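Local coordinates for protein type III effector (Vibrio parahaemolyticus, PDB 2QHQ) that is of unknown function but belongs to the HopJ family of type III effectors, and so may act as a secreted bacterial effector, at residues B[47-55]-B[102-110]. Numbering follows the deposited sequence. Where two conformers were deposited one is given.
Sequences AFTNGNTQN and QNIRNFMVT
Asn50, Asn55 and Asn103 meet amide to amide and carry most of the hydrogen bonding. Asn103 OD1 accepts two hydrogen bonds, both in its carbonyl plane and on lone pairs: a nearly straight one (172°) from Asn50 ND2 at 2.9 Å, and a more bent one from Asn55 ND2. Asn103 ND2 in turn donates a straight bond to Asn55 OD1 at 3.0 Å, so Asn55 and Asn103 face each other in an amide pair joined by two hydrogen bonds, twisted by 35° between planes. Asn55 OD1 also takes a bond from Asn60. Within the hairpin Asn55 ND2 also donates to Phe48 O and lies over the Phe48 ring, offset toward its rim, so the hairpin itself positions the amide that Asn103 meets. The Asn50 amide lies almost flush with that of Asn103, and its second N-H goes to the Asn103 backbone O, which already accepts from Phe107 N. With CG anti to its backbone N (chi1 178°), Asn50 reaches straight out from the strand to this helix turn. Its OD1 sits at the edge of the Phe107 ring and accepts a hydrogen bond from a water that in turn accepts from Thr110 OG1.

The partners are helix 102-110 and the beta hairpin 48-55, whose strands join through a type II' turn from Asn50 to Thr53; strand 48-50 pairs on its other side with 115-117, giving a three-stranded antiparallel sheet. At the turn Asn52 N bonds Asn106 OD1 at 3.2 Å, from well above the carbonyl plane. Asn106 ND2 is tied back to Gln102 O at 3.0 Å, which fixes the amide's rotation.

The remaining contacts are van der Waals, carbon against nitrogen or oxygen. Thr53 CG2 touches Asn106 ND2 and Asn103 OD1, each at 3.6 Å. Phe48 CZ also lies 3.6 Å from Asn103 OD1, while Gly51 CA approaches Thr110 OG1 to 3.4 Å.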
# COMPACT_ATOMS: atom_id res chain seq x y z
N ALA B 47 -14.85 5.74 -4.10
CA ALA B 47 -14.47 6.10 -5.47
C ALA B 47 -12.96 5.99 -5.61
O ALA B 47 -12.21 6.30 -4.68
CB ALA B 47 -14.93 7.54 -5.79
N PHE B 48 -12.51 5.52 -6.77
CA PHE B 48 -11.07 5.50 -7.06
C PHE B 48 -10.78 5.61 -8.54
O PHE B 48 -11.55 5.11 -9.36
CB PHE B 48 -10.38 4.27 -6.45
CG PHE B 48 -10.63 2.95 -7.18
CD1 PHE B 48 -9.62 2.37 -7.96
CD2 PHE B 48 -11.84 2.27 -7.01
CE1 PHE B 48 -9.83 1.12 -8.60
CE2 PHE B 48 -12.06 1.02 -7.63
CZ PHE B 48 -11.05 0.44 -8.42
N THR B 49 -9.68 6.29 -8.85
CA THR B 49 -9.22 6.36 -10.23
C THR B 49 -8.13 5.33 -10.41
O THR B 49 -7.45 4.94 -9.46
CB THR B 49 -8.71 7.75 -10.61
OG1 THR B 49 -7.87 8.26 -9.57
CG2 THR B 49 -9.88 8.70 -10.83
N ASN B 50 -8.00 4.86 -11.64
CA ASN B 50 -7.09 3.78 -11.96
C ASN B 50 -6.60 4.03 -13.38
O ASN B 50 -7.17 3.53 -14.35
CB ASN B 50 -7.84 2.45 -11.82
CG ASN B 50 -6.98 1.23 -12.17
OD1 ASN B 50 -5.76 1.32 -12.38
ND2 ASN B 50 -7.65 0.08 -12.25
N GLY B 51 -5.56 4.86 -13.49
CA GLY B 51 -5.03 5.29 -14.78
C GLY B 51 -6.11 6.00 -15.57
O GLY B 51 -6.62 7.03 -15.14
N ASN B 52 -6.50 5.42 -16.70
CA ASN B 52 -7.48 6.07 -17.57
C ASN B 52 -8.92 5.65 -17.31
O ASN B 52 -9.83 5.99 -18.08
CB ASN B 52 -7.11 5.89 -19.05
CG ASN B 52 -5.92 6.75 -19.46
OD1 ASN B 52 -5.07 6.30 -20.24
ND2 ASN B 52 -5.83 7.97 -18.92
N THR B 53 -9.13 4.91 -16.23
CA THR B 53 -10.49 4.58 -15.82
C THR B 53 -10.81 5.13 -14.42
O THR B 53 -9.93 5.30 -13.58
CB THR B 53 -10.79 3.08 -15.98
OG1 THR B 53 -12.21 2.87 -16.05
CG2 THR B 53 -10.21 2.27 -14.84
N GLN B 54 -12.08 5.46 -14.19
CA GLN B 54 -12.51 6.07 -12.94
C GLN B 54 -13.71 5.27 -12.46
O GLN B 54 -14.59 4.93 -13.27
CB GLN B 54 -12.90 7.54 -13.19
CG GLN B 54 -13.36 8.33 -11.96
CD GLN B 54 -14.84 8.09 -11.61
OE1 GLN B 54 -15.66 7.79 -12.47
NE2 GLN B 54 -15.18 8.25 -10.33
N ASN B 55 -13.75 4.99 -11.16
CA ASN B 55 -14.82 4.20 -10.56
C ASN B 55 -15.50 5.03 -9.48
O ASN B 55 -14.83 5.49 -8.56
CB ASN B 55 -14.25 2.93 -9.92
CG ASN B 55 -13.43 2.11 -10.89
OD1 ASN B 55 -13.97 1.33 -11.67
ND2 ASN B 55 -12.10 2.30 -10.85
N GLN B 102 -11.87 -3.80 -16.98
CA GLN B 102 -11.12 -2.59 -17.29
C GLN B 102 -10.15 -2.19 -16.18
O GLN B 102 -9.09 -1.62 -16.45
CB GLN B 102 -12.06 -1.42 -17.62
CG GLN B 102 -12.56 -1.40 -19.08
CD GLN B 102 -11.42 -1.37 -20.11
OE1 GLN B 102 -10.49 -0.56 -20.01
NE2 GLN B 102 -11.50 -2.25 -21.10
N ASN B 103 -10.51 -2.46 -14.93
CA ASN B 103 -9.57 -2.15 -13.86
C ASN B 103 -8.29 -2.97 -13.91
O ASN B 103 -7.22 -2.45 -13.67
CB ASN B 103 -10.24 -2.22 -12.50
CG ASN B 103 -11.09 -1.01 -12.22
OD1 ASN B 103 -10.56 0.07 -11.99
ND2 ASN B 103 -12.41 -1.17 -12.25
N ILE B 104 -8.40 -4.26 -14.21
CA ILE B 104 -7.19 -5.08 -14.39
C ILE B 104 -6.37 -4.56 -15.56
O ILE B 104 -5.15 -4.38 -15.44
CB ILE B 104 -7.54 -6.59 -14.64
CG1 ILE B 104 -8.30 -7.16 -13.44
CG2 ILE B 104 -6.27 -7.39 -14.89
CD1 ILE B 104 -8.77 -8.65 -13.66
N ARG B 105 -7.03 -4.30 -16.69
CA ARG B 105 -6.32 -3.88 -17.90
C ARG B 105 -5.63 -2.53 -17.72
O ARG B 105 -4.53 -2.37 -18.18
CB ARG B 105 -7.25 -3.88 -19.11
CG ARG B 105 -7.78 -5.27 -19.46
CD ARG B 105 -8.79 -5.23 -20.61
NE ARG B 105 -9.31 -6.58 -20.84
CZ ARG B 105 -8.71 -7.52 -21.58
NH1 ARG B 105 -7.53 -7.28 -22.19
NH2 ARG B 105 -9.28 -8.70 -21.70
N ASN B 106 -6.26 -1.62 -16.99
CA ASN B 106 -5.66 -0.33 -16.71
C ASN B 106 -4.50 -0.43 -15.74
O ASN B 106 -3.48 0.21 -15.93
CB ASN B 106 -6.69 0.69 -16.21
CG ASN B 106 -7.35 1.45 -17.36
OD1 ASN B 106 -6.80 2.44 -17.88
ND2 ASN B 106 -8.51 0.98 -17.77
N PHE B 107 -4.66 -1.27 -14.73
CA PHE B 107 -3.62 -1.37 -13.71
C PHE B 107 -2.36 -2.01 -14.30
O PHE B 107 -1.25 -1.67 -13.89
CB PHE B 107 -4.16 -2.18 -12.53
CG PHE B 107 -3.21 -2.27 -11.35
CD1 PHE B 107 -3.07 -1.19 -10.48
CD2 PHE B 107 -2.50 -3.44 -11.10
CE1 PHE B 107 -2.21 -1.29 -9.37
CE2 PHE B 107 -1.64 -3.54 -9.99
CZ PHE B 107 -1.50 -2.46 -9.13
N MSE B 108 -2.53 -2.93 -15.25
CA MSE B 108 -1.38 -3.48 -15.99
C MSE B 108 -0.52 -2.43 -16.68
O MSE B 108 0.71 -2.61 -16.85
CB MSE B 108 -1.91 -4.47 -17.05
CG MSE B 108 -2.16 -5.83 -16.50
SE MSE B 108 -3.08 -6.82 -17.92
CE MSE B 108 -1.57 -7.16 -19.08
N VAL B 109 -1.15 -1.33 -17.08
CA VAL B 109 -0.46 -0.27 -17.81
C VAL B 109 0.20 0.72 -16.83
O VAL B 109 1.42 0.95 -16.89
CB VAL B 109 -1.41 0.46 -18.80
CG1 VAL B 109 -0.68 1.65 -19.48
CG2 VAL B 109 -1.98 -0.52 -19.86
N THR B 110 -0.60 1.26 -15.92
CA THR B 110 -0.18 2.39 -15.07
C THR B 110 0.14 2.02 -13.62
O THR B 110 0.69 2.85 -12.86
CB THR B 110 -1.24 3.51 -15.12
OG1 THR B 110 -2.56 2.95 -15.05
CG2 THR B 110 -1.12 4.31 -16.43
O HOH W 1 -3.26 2.40 -12.55